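MIPZ (Caulobacter crescentus, PDB 2XJ9) acts as a P-loop ATPase that inhibits cell division and positions the division plane, forming gradients driven by localized dimerization and nucleoid binding. Local coordinates at residues L70-S75 with E94-R99; L143-P148 with L153-L158; L161-G166 with M179-L184; R219-Y224 with S247-A252. The protein carries 1 engineered substitution. One frame throughout, in Å; residues are numbered along the deposited sequence.

Contact 1: L70-S75 with E94-R99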
# COMPACT_ATOMS: atom_id res chain seq x y z
N LEU A 70 -18.77 -8.84 -14.23
CA LEU A 70 -18.37 -8.64 -15.60
C LEU A 70 -17.06 -7.87 -15.61
O LEU A 70 -17.06 -6.64 -15.69
CB LEU A 70 -19.45 -7.87 -16.37
CG LEU A 70 -19.27 -7.87 -17.90
CD1 LEU A 70 -19.23 -6.46 -18.48
CD2 LEU A 70 -18.02 -8.64 -18.31
N ALA A 71 -15.94 -8.59 -15.51
CA ALA A 71 -14.60 -7.99 -15.50
C ALA A 71 -14.25 -7.32 -16.83
O ALA A 71 -14.41 -7.91 -17.91
CB ALA A 71 -13.58 -9.04 -15.14
N LEU A 72 -13.74 -6.09 -16.76
CA LEU A 72 -13.52 -5.28 -17.95
C LEU A 72 -12.11 -4.70 -18.04
O LEU A 72 -11.67 -3.96 -17.17
CB LEU A 72 -14.54 -4.14 -18.00
CG LEU A 72 -15.69 -4.17 -19.02
CD1 LEU A 72 -16.14 -5.57 -19.37
CD2 LEU A 72 -16.85 -3.38 -18.50
N ASN A 73 -11.41 -5.03 -19.11
CA ASN A 73 -10.07 -4.52 -19.31
C ASN A 73 -10.10 -3.36 -20.27
O ASN A 73 -10.97 -3.28 -21.11
CB ASN A 73 -9.17 -5.61 -19.87
CG ASN A 73 -9.10 -6.83 -18.98
OD1 ASN A 73 -8.81 -6.72 -17.79
ND2 ASN A 73 -9.37 -7.99 -19.54
N LEU A 74 -9.14 -2.46 -20.14
CA LEU A 74 -9.03 -1.37 -21.09
C LEU A 74 -8.32 -1.83 -22.39
O LEU A 74 -8.66 -1.35 -23.47
CB LEU A 74 -8.34 -0.17 -20.45
CG LEU A 74 -8.58 -0.04 -18.94
CD1 LEU A 74 -8.36 1.39 -18.44
CD2 LEU A 74 -9.96 -0.51 -18.58
N SER A 75 -7.36 -2.76 -22.27
CA SER A 75 -6.64 -3.31 -23.43
C SER A 75 -6.81 -4.81 -23.54
O SER A 75 -7.66 -5.40 -22.88
CB SER A 75 -5.15 -3.04 -23.33
OG SER A 75 -4.90 -1.67 -23.19
N GLU A 94 -12.68 4.96 -21.16
CA GLU A 94 -13.84 5.31 -21.98
C GLU A 94 -14.62 4.11 -22.48
O GLU A 94 -15.77 3.88 -22.10
CB GLU A 94 -13.35 6.09 -23.20
CG GLU A 94 -13.86 7.51 -23.30
CD GLU A 94 -14.01 8.14 -21.96
OE1 GLU A 94 -14.56 7.46 -21.06
OE2 GLU A 94 -13.59 9.31 -21.81
N ALA A 95 -13.97 3.35 -23.36
CA ALA A 95 -14.51 2.10 -23.88
C ALA A 95 -15.09 1.20 -22.80
O ALA A 95 -16.20 0.72 -22.91
CB ALA A 95 -13.44 1.36 -24.64
N ALA A 96 -14.31 0.95 -21.75
CA ALA A 96 -14.74 0.05 -20.69
C ALA A 96 -15.90 0.62 -19.86
O ALA A 96 -16.84 -0.10 -19.55
CB ALA A 96 -13.56 -0.33 -19.80
N PHE A 97 -15.83 1.90 -19.50
CA PHE A 97 -16.91 2.50 -18.71
C PHE A 97 -18.19 2.53 -19.52
O PHE A 97 -19.19 1.92 -19.14
CB PHE A 97 -16.55 3.91 -18.26
CG PHE A 97 -17.66 4.60 -17.52
CD1 PHE A 97 -18.43 5.57 -18.15
CD2 PHE A 97 -17.95 4.28 -16.21
CE1 PHE A 97 -19.45 6.21 -17.48
CE2 PHE A 97 -18.97 4.92 -15.52
CZ PHE A 97 -19.73 5.88 -16.16
N ALA A 98 -18.16 3.25 -20.63
CA ALA A 98 -19.30 3.28 -21.54
C ALA A 98 -19.92 1.89 -21.70
O ALA A 98 -21.13 1.71 -21.56
CB ALA A 98 -18.87 3.84 -22.87
N ARG A 99 -19.11 0.89 -21.98
CA ARG A 99 -19.65 -0.44 -22.23
C ARG A 99 -20.28 -1.09 -21.01
O ARG A 99 -21.03 -2.06 -21.13
CB ARG A 99 -18.58 -1.38 -22.77
CG ARG A 99 -19.16 -2.75 -22.98
CD ARG A 99 -18.16 -3.82 -23.25
NE ARG A 99 -18.83 -5.09 -23.02
CZ ARG A 99 -18.32 -6.29 -23.27
NH1 ARG A 99 -19.06 -7.36 -23.00
NH2 ARG A 99 -17.10 -6.41 -23.78
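A96 offers its methyl group to the end of strand 70-72 and the turn that follows, and most of the contact gathers round it. L74 reaches it with one branch, CD2 lying 3.8 Å from A96 CB. The backbone of the turn also comes close, N73 O being 4.1 Å from A96 CB. From the strand itself, L72 approaches the same helical turn, its CB 4.3 Å from A96 CB, while one methyl touches the helix backbone, L72 CD2 standing 3.4 Å from A96 O. The two leucines thus meet the alanine from successive points of the chain, and the small side chain lets the helix backbone come near the strand end. L74 first points past the helix; its CG, opposite the carbonyl carbon and beside the backbone N (chi1 -30°), brings one methyl, CD2, back to A96. Strand 70-72 is an outermost strand of the parallel P-loop ATPase sheet, bonded through L70 and L72 to V36 and V38 of the neighbouring strand. Helix 86-103 then carries the chain over strand 36-40 to strand 106-110, a beta-alpha-beta crossover whose helix packs here against the strand from which the connection starts. One turn further along the helix, the chain of R99 extends past L72, and its NE forms a salt bridge with E103. Beyond the leucines, the turn is held by a hydrogen bond from L74 N to D78 OD1, and the side chain of L74 also packs on L81 of helix 78-81.

Contact 2: L143-P148 with L153-L158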
# COMPACT_ATOMS: atom_id res chain seq x y z
N LEU A 143 -5.01 12.29 3.87
CA LEU A 143 -6.30 12.98 4.01
C LEU A 143 -6.16 14.41 4.58
O LEU A 143 -6.74 15.34 4.05
CB LEU A 143 -7.29 12.13 4.81
CG LEU A 143 -7.48 10.73 4.21
CD1 LEU A 143 -8.23 9.81 5.13
CD2 LEU A 143 -8.18 10.81 2.86
N GLY A 144 -5.36 14.59 5.63
CA GLY A 144 -5.23 15.88 6.27
C GLY A 144 -3.91 16.06 7.00
O GLY A 144 -3.35 15.11 7.55
N THR A 145 -3.42 17.29 7.01
CA THR A 145 -2.16 17.61 7.63
C THR A 145 -2.32 18.00 9.09
O THR A 145 -3.05 18.94 9.42
CB THR A 145 -1.45 18.71 6.89
OG1 THR A 145 -0.59 18.12 5.90
CG2 THR A 145 -0.63 19.56 7.87
N VAL A 146 -1.63 17.26 9.97
CA VAL A 146 -1.62 17.51 11.41
C VAL A 146 -0.30 18.18 11.85
O VAL A 146 0.78 17.90 11.32
CB VAL A 146 -1.82 16.20 12.20
CG1 VAL A 146 -1.86 16.47 13.68
CG2 VAL A 146 -3.10 15.52 11.74
N ASP A 147 -0.42 19.08 12.84
CA ASP A 147 0.72 19.78 13.44
C ASP A 147 1.54 18.89 14.45
O ASP A 147 0.95 18.19 15.28
CB ASP A 147 0.17 21.01 14.16
CG ASP A 147 1.14 22.14 14.20
OD1 ASP A 147 1.04 23.03 13.32
OD2 ASP A 147 1.99 22.16 15.12
N PRO A 148 2.90 18.94 14.39
CA PRO A 148 3.73 18.06 15.24
C PRO A 148 3.51 18.27 16.75
O PRO A 148 3.65 19.39 17.24
CB PRO A 148 5.17 18.45 14.87
CG PRO A 148 5.07 19.20 13.57
CD PRO A 148 3.72 19.87 13.59
N LEU A 153 -4.78 19.49 14.02
CA LEU A 153 -5.16 19.65 12.58
C LEU A 153 -5.26 21.04 11.94
O LEU A 153 -6.01 21.91 12.39
CB LEU A 153 -6.43 18.84 12.24
CG LEU A 153 -7.27 19.16 11.00
CD1 LEU A 153 -6.44 19.63 9.81
CD2 LEU A 153 -8.13 17.96 10.60
N THR A 154 -4.55 21.20 10.82
CA THR A 154 -4.40 22.49 10.16
C THR A 154 -5.06 22.60 8.76
O THR A 154 -5.56 23.68 8.40
CB THR A 154 -2.90 22.91 10.09
OG1 THR A 154 -2.78 24.23 9.54
CG2 THR A 154 -2.08 21.90 9.25
N LYS A 155 -5.08 21.51 7.98
CA LYS A 155 -5.57 21.64 6.60
C LYS A 155 -5.83 20.31 5.89
O LYS A 155 -5.26 19.29 6.23
CB LYS A 155 -4.57 22.45 5.77
CG LYS A 155 -3.49 21.59 5.13
CD LYS A 155 -2.32 22.41 4.62
CE LYS A 155 -1.14 21.50 4.30
NZ LYS A 155 -1.49 20.43 3.32
N PRO A 156 -6.71 20.33 4.88
CA PRO A 156 -6.93 19.14 4.06
C PRO A 156 -5.64 18.80 3.34
O PRO A 156 -4.74 19.63 3.32
CB PRO A 156 -7.98 19.62 3.05
CG PRO A 156 -8.65 20.74 3.72
CD PRO A 156 -7.59 21.44 4.50
N SER A 157 -5.58 17.63 2.72
CA SER A 157 -4.36 17.15 2.11
C SER A 157 -4.57 16.42 0.79
O SER A 157 -5.70 16.12 0.41
CB SER A 157 -3.60 16.24 3.08
OG SER A 157 -2.39 15.82 2.51
N LEU A 158 -3.46 16.12 0.12
CA LEU A 158 -3.44 15.66 -1.27
C LEU A 158 -4.67 14.90 -1.78
O LEU A 158 -5.17 15.21 -2.86
CB LEU A 158 -2.19 14.82 -1.52
CG LEU A 158 -1.09 15.40 -2.41
CD1 LEU A 158 -0.99 16.91 -2.28
CD2 LEU A 158 0.24 14.74 -2.10
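A short beta hairpin pairs strand 144-145 with strand 155-156, and a classic beta bulge sets T154 and K155 together opposite T145. Both backbone groups of T145 are used: its N donates to K155 O at 2.8 Å, and its O receives T154 N at 3.1 Å with an N-H...O angle of 172°. Next to this, G144 and P156 form a non-hydrogen-bonded pair, and a weak bond from S157 N to L143 O follows. S157 OG turns to D141 O instead, leaving its CB to lie 3.4 Å from L143 O. T145 and K155 point to the same face of the hairpin. With K155 CG between its backbone N and carbonyl carbon (chi1 89°), the lysine chain runs obliquely across the threonine, its CE 3.8 Å from T145 CB. A glycine in place of T145 would take away the CB and OG1 that the K155 chain crosses, and would probably leave the lysine freer to turn. L153 CD1 comes within 3.5 Å of T145 O, while the leucine also packs on L206 of helix 194-210. Because the sound bonds between the two strands join main-chain groups, register is set by the backbone, and P156, which has no N-H to give, sits where the pairing asks for none.

Contact 3: L161-G166 with M179-L184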
# COMPACT_ATOMS: atom_id res chain seq x y z
N LEU A 161 -8.21 16.65 -1.58
CA LEU A 161 -8.38 17.52 -2.76
C LEU A 161 -8.78 16.73 -4.01
O LEU A 161 -9.63 17.17 -4.78
CB LEU A 161 -7.12 18.33 -3.05
CG LEU A 161 -6.56 19.14 -1.88
CD1 LEU A 161 -5.23 19.79 -2.25
CD2 LEU A 161 -7.58 20.17 -1.42
N THR A 162 -8.19 15.56 -4.21
CA THR A 162 -8.56 14.74 -5.35
C THR A 162 -10.07 14.46 -5.40
O THR A 162 -10.66 14.43 -6.48
CB THR A 162 -7.77 13.42 -5.37
OG1 THR A 162 -6.42 13.69 -5.77
CG2 THR A 162 -8.41 12.41 -6.33
N VAL A 163 -10.70 14.25 -4.25
CA VAL A 163 -12.13 13.97 -4.24
C VAL A 163 -12.93 15.26 -4.33
O VAL A 163 -14.02 15.30 -4.91
CB VAL A 163 -12.52 13.24 -2.96
CG1 VAL A 163 -14.00 12.93 -2.97
CG2 VAL A 163 -11.72 11.97 -2.82
N TRP A 164 -12.39 16.32 -3.73
CA TRP A 164 -13.01 17.62 -3.71
C TRP A 164 -13.11 18.18 -5.12
O TRP A 164 -14.00 18.97 -5.43
CB TRP A 164 -12.18 18.55 -2.83
CG TRP A 164 -12.98 19.50 -2.00
CD1 TRP A 164 -13.53 19.25 -0.77
CD2 TRP A 164 -13.33 20.85 -2.33
NE1 TRP A 164 -14.20 20.37 -0.32
CE2 TRP A 164 -14.09 21.36 -1.26
CE3 TRP A 164 -13.07 21.68 -3.43
CZ2 TRP A 164 -14.60 22.67 -1.25
CZ3 TRP A 164 -13.58 22.98 -3.43
CH2 TRP A 164 -14.33 23.46 -2.34
N GLU A 165 -12.19 17.76 -5.99
CA GLU A 165 -12.19 18.21 -7.38
C GLU A 165 -13.03 17.26 -8.24
O GLU A 165 -13.55 17.64 -9.28
CB GLU A 165 -10.76 18.32 -7.93
CG GLU A 165 -10.61 19.03 -9.29
CD GLU A 165 -10.49 20.56 -9.17
OE1 GLU A 165 -10.65 21.26 -10.20
OE2 GLU A 165 -10.23 21.06 -8.05
N GLY A 166 -13.16 16.03 -7.80
CA GLY A 166 -14.00 15.08 -8.50
C GLY A 166 -15.45 15.40 -8.22
O GLY A 166 -16.34 14.76 -8.79
N MET A 179 -22.39 13.38 -4.43
CA MET A 179 -21.55 12.21 -4.20
C MET A 179 -21.48 11.89 -2.71
O MET A 179 -21.16 12.75 -1.90
CB MET A 179 -20.15 12.48 -4.70
CG MET A 179 -19.57 11.39 -5.54
SD MET A 179 -18.02 11.99 -6.20
CE MET A 179 -17.10 12.13 -4.68
N ASP A 180 -21.78 10.65 -2.35
CA ASP A 180 -21.55 10.17 -0.99
C ASP A 180 -20.05 9.80 -0.82
O ASP A 180 -19.44 9.17 -1.70
CB ASP A 180 -22.47 8.98 -0.70
CG ASP A 180 -22.71 8.75 0.80
OD1 ASP A 180 -23.35 7.72 1.13
OD2 ASP A 180 -22.26 9.58 1.63
N TRP A 181 -19.45 10.20 0.30
CA TRP A 181 -18.05 9.86 0.54
C TRP A 181 -17.89 9.21 1.91
O TRP A 181 -18.15 9.84 2.93
CB TRP A 181 -17.16 11.09 0.41
CG TRP A 181 -15.71 10.74 0.52
CD1 TRP A 181 -15.15 9.49 0.45
CD2 TRP A 181 -14.61 11.65 0.75
NE1 TRP A 181 -13.78 9.57 0.61
CE2 TRP A 181 -13.43 10.88 0.80
CE3 TRP A 181 -14.52 13.04 0.91
CZ2 TRP A 181 -12.20 11.45 0.99
CZ3 TRP A 181 -13.28 13.60 1.11
CH2 TRP A 181 -12.14 12.81 1.15
N VAL A 182 -17.46 7.95 1.93
CA VAL A 182 -17.30 7.22 3.19
C VAL A 182 -15.87 6.78 3.48
O VAL A 182 -15.30 6.02 2.72
CB VAL A 182 -18.15 5.95 3.19
CG1 VAL A 182 -17.77 5.07 4.33
CG2 VAL A 182 -19.61 6.31 3.24
N VAL A 183 -15.31 7.23 4.59
CA VAL A 183 -13.99 6.79 5.02
C VAL A 183 -14.10 5.72 6.11
O VAL A 183 -14.56 6.01 7.20
CB VAL A 183 -13.21 7.93 5.66
CG1 VAL A 183 -11.97 7.39 6.29
CG2 VAL A 183 -12.86 8.98 4.66
N LEU A 184 -13.68 4.48 5.84
CA LEU A 184 -13.69 3.49 6.91
C LEU A 184 -12.33 2.98 7.28
O LEU A 184 -11.45 2.92 6.46
CB LEU A 184 -14.67 2.35 6.62
CG LEU A 184 -14.67 1.52 5.34
CD1 LEU A 184 -14.34 2.39 4.21
CD2 LEU A 184 -13.67 0.39 5.49
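The helical bond from E165 N to L161 O, 2.9 Å long, belongs to the turn that presents V163 to the indole of W181. V163 lies over one face of that ring: its CG1 stands 4.0 Å from the centroid of the six-membered ring and only 16° off the normal, a CH-pi contact. The second branch rests nearer the rim, with V163 CG2 3.9 Å from W181 CZ2. V183, two residues along the strand, places CG2 on the opposite face, toward the rim near NE1. Strand 128-134, helix 158-168 and strand 180-186 form a beta-alpha-beta unit of the parallel sheet, the two strands being neighbours, and V163 is a point at which the helix packs on that sheet. M179 closes the cluster at the start of the strand. Its chain is bent at the last torsion (chi3 66°), bringing the terminal methyl to V163, CE to CG1 3.6 Å, while M179 SD lies 4.1 Å from G166 O. The buried indole nitrogen, W181 NE1, is satisfied by a hydrogen bond to T131 OG1 of strand 128-134, and F212 meets W181 edge-to-face.

Contact 4: R219-Y224 with S247-A252. With AGS (phosphothiophosphoric acid-adenylate ester), chain D.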
# COMPACT_ATOMS: atom_id res chain seq x y z
N ARG A 219 -11.57 -5.66 10.40
CA ARG A 219 -10.45 -5.97 11.26
C ARG A 219 -9.50 -6.84 10.48
O ARG A 219 -9.89 -7.48 9.52
CB ARG A 219 -10.92 -6.68 12.52
CG ARG A 219 -11.80 -5.80 13.36
CD ARG A 219 -11.87 -6.30 14.79
NE ARG A 219 -10.59 -6.89 15.21
CZ ARG A 219 -10.26 -7.14 16.47
NH1 ARG A 219 -9.08 -7.67 16.76
NH2 ARG A 219 -11.11 -6.85 17.46
N ASP A 220 -8.24 -6.83 10.89
CA ASP A 220 -7.22 -7.67 10.29
C ASP A 220 -7.68 -9.13 10.41
O ASP A 220 -7.94 -9.61 11.50
CB ASP A 220 -5.89 -7.42 11.01
CG ASP A 220 -4.69 -7.90 10.24
OD1 ASP A 220 -4.84 -8.31 9.07
OD2 ASP A 220 -3.57 -7.87 10.80
N ARG A 221 -7.81 -9.83 9.30
CA ARG A 221 -8.35 -11.17 9.33
C ARG A 221 -7.85 -12.00 8.17
O ARG A 221 -8.13 -11.68 7.02
CB ARG A 221 -9.85 -11.12 9.24
CG ARG A 221 -10.51 -10.65 10.50
CD ARG A 221 -11.82 -11.38 10.69
NE ARG A 221 -12.34 -11.19 12.03
CZ ARG A 221 -13.13 -10.18 12.37
NH1 ARG A 221 -13.48 -9.29 11.45
NH2 ARG A 221 -13.57 -10.07 13.62
N VAL A 222 -7.17 -13.08 8.47
CA VAL A 222 -6.67 -14.00 7.46
C VAL A 222 -7.66 -14.30 6.34
O VAL A 222 -7.27 -14.46 5.19
CB VAL A 222 -6.29 -15.35 8.11
CG1 VAL A 222 -5.21 -16.04 7.30
CG2 VAL A 222 -5.84 -15.13 9.55
N ILE A 223 -8.94 -14.42 6.69
CA ILE A 223 -9.96 -14.84 5.75
C ILE A 223 -10.20 -13.76 4.68
O ILE A 223 -10.76 -14.04 3.60
CB ILE A 223 -11.29 -15.21 6.48
CG1 ILE A 223 -12.30 -15.83 5.51
CG2 ILE A 223 -11.89 -14.00 7.17
CD1 ILE A 223 -11.82 -17.13 4.91
N TYR A 224 -9.76 -12.54 4.97
CA TYR A 224 -9.91 -11.45 4.01
C TYR A 224 -8.81 -11.47 2.95
O TYR A 224 -8.80 -10.65 2.03
CB TYR A 224 -9.87 -10.10 4.72
CG TYR A 224 -11.14 -9.74 5.48
CD1 TYR A 224 -12.38 -10.20 5.06
CD2 TYR A 224 -11.09 -8.95 6.61
CE1 TYR A 224 -13.53 -9.88 5.77
CE2 TYR A 224 -12.23 -8.62 7.30
CZ TYR A 224 -13.45 -9.09 6.87
OH TYR A 224 -14.58 -8.76 7.55
N SER A 247 -13.32 -21.35 10.47
CA SER A 247 -12.87 -20.76 11.72
C SER A 247 -14.09 -20.11 12.36
O SER A 247 -15.10 -19.87 11.69
CB SER A 247 -11.79 -19.71 11.43
OG SER A 247 -10.98 -19.47 12.56
N LEU A 248 -14.00 -19.85 13.66
CA LEU A 248 -15.05 -19.08 14.32
C LEU A 248 -15.09 -17.71 13.66
O LEU A 248 -16.17 -17.15 13.44
CB LEU A 248 -14.79 -18.97 15.83
CG LEU A 248 -15.95 -18.51 16.72
CD1 LEU A 248 -15.51 -18.33 18.17
CD2 LEU A 248 -16.58 -17.23 16.19
N GLN A 249 -13.91 -17.21 13.30
CA GLN A 249 -13.76 -15.91 12.62
C GLN A 249 -14.78 -15.63 11.49
O GLN A 249 -15.15 -14.47 11.26
CB GLN A 249 -12.33 -15.75 12.08
CG GLN A 249 -11.21 -15.98 13.09
CD GLN A 249 -10.45 -14.70 13.51
OE1 GLN A 249 -9.76 -14.69 14.53
NE2 GLN A 249 -10.59 -13.62 12.72
N HIS A 250 -15.23 -16.66 10.77
CA HIS A 250 -16.09 -16.44 9.62
C HIS A 250 -17.32 -15.63 9.97
O HIS A 250 -17.71 -14.73 9.23
CB HIS A 250 -16.51 -17.77 8.99
CG HIS A 250 -15.37 -18.57 8.47
ND1 HIS A 250 -14.05 -18.21 8.68
CD2 HIS A 250 -15.34 -19.73 7.76
CE1 HIS A 250 -13.26 -19.10 8.11
NE2 HIS A 250 -14.01 -20.03 7.55
N LEU A 251 -17.94 -15.94 11.10
CA LEU A 251 -19.19 -15.29 11.46
C LEU A 251 -18.97 -13.82 11.77
O LEU A 251 -19.74 -12.98 11.32
CB LEU A 251 -19.87 -16.01 12.62
CG LEU A 251 -20.20 -17.48 12.35
CD1 LEU A 251 -21.00 -18.08 13.51
CD2 LEU A 251 -20.94 -17.66 11.01
N ALA A 252 -17.94 -13.50 12.53
CA ALA A 252 -17.64 -12.10 12.80
C ALA A 252 -17.39 -11.35 11.50
O ALA A 252 -17.74 -10.17 11.36
CB ALA A 252 -16.45 -11.99 13.71
PG AGS D . -2.37 -0.73 -3.47
S1G AGS D . -1.85 0.70 -3.35
O2G AGS D . -1.31 -1.79 -3.69
O3G AGS D . -3.52 -0.95 -4.43
PB AGS D . -4.55 -1.52 -1.78
O1B AGS D . -5.22 -0.29 -1.22
O2B AGS D . -5.03 -2.28 -2.99
O3B AGS D . -3.01 -1.09 -2.03
PA AGS D . -4.84 -4.06 -0.53
O1A AGS D . -6.34 -4.21 -0.71
O2A AGS D . -3.92 -4.83 -1.41
O3A AGS D . -4.43 -2.53 -0.55
O5' AGS D . -4.47 -4.37 1.00
C5' AGS D . -3.12 -4.26 1.43
C4' AGS D . -2.65 -5.58 2.04
O4' AGS D . -3.47 -5.78 3.17
C3' AGS D . -2.87 -6.82 1.20
O3' AGS D . -1.86 -7.77 1.50
C2' AGS D . -4.18 -7.44 1.64
O2' AGS D . -4.11 -8.86 1.45
C1' AGS D . -4.20 -7.01 3.10
N9 AGS D . -5.47 -6.60 3.75
C8 AGS D . -6.19 -5.49 3.48
N7 AGS D . -7.27 -5.39 4.30
C5 AGS D . -7.21 -6.45 5.14
C6 AGS D . -8.01 -6.94 6.24
N6 AGS D . -9.12 -6.27 6.62
N1 AGS D . -7.60 -8.07 6.85
C2 AGS D . -6.50 -8.76 6.48
N3 AGS D . -5.72 -8.37 5.48
C4 AGS D . -6.02 -7.24 4.79
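R221 reaches over to helix 249-263, where its guanidinium group meets two side chains in different ways. The methyl of A252 lies over one face, CB 3.5 Å from R221 NH2, and R219 CB lies at the opposite face, toward its rim. The amide of Q249 comes instead to the edge, near NE and close to the guanidinium plane, with its own plane turned by 70°. A bend at chi2 (-145°) in the arginine chain directs it toward the helix, where NH1 forms a salt bridge with E256. Two residues on, I223 and H250 cross at about a right angle, I223 CD1 standing 4.0 Å from H250 CE1. The backbone of the same segment reads the adenine of the bound nucleotide analogue. R221 N donates to AGS N1 at 3.0 Å, and AGS N6 donates to R219 O at 3.2 Å, both bonds somewhat bent. Y224 lies close by, its CD2 3.3 Å from AGS N6, with its hydroxyl hydrogen-bonded to E256. The same analogue is also hydrogen-bonded to K13 of the second subunit, and D220 packs on D220 of that subunit, so this base pocket borders the dimer interface. A leucine in place of R221 would probably leave E256 without this salt bridge and A252 without the guanidinium face it rests on, loosening the hold of the adenine-binding loop on the helix. Since base recognition here rests on main-chain N-H and C=O groups, selectivity for adenine is likely to depend on the path of the backbone, which the arginine and I223 tie to helix 249-263.

Overall arrangement
Contact 3 is fully buried, an apolar cluster between helix and central sheet, whereas contacts 1, 2 and 4 are only partly buried. Contacts 1 and 3 reach the same parallel sheet, one at an outermost strand and the other further inside, and both rely on aliphatic packing, with an aromatic ring added in the deeper one. Contact 2 differs in being held by main-chain hydrogen bonds, and leads directly in the chain into helix 158-168 of contact 3. Contact 4, across the chain's centre from contacts 1 and 3, mixes charge, packing and nucleotide binding. Contacts 2 and 4, about 33 Å apart between centres, both touch the second subunit.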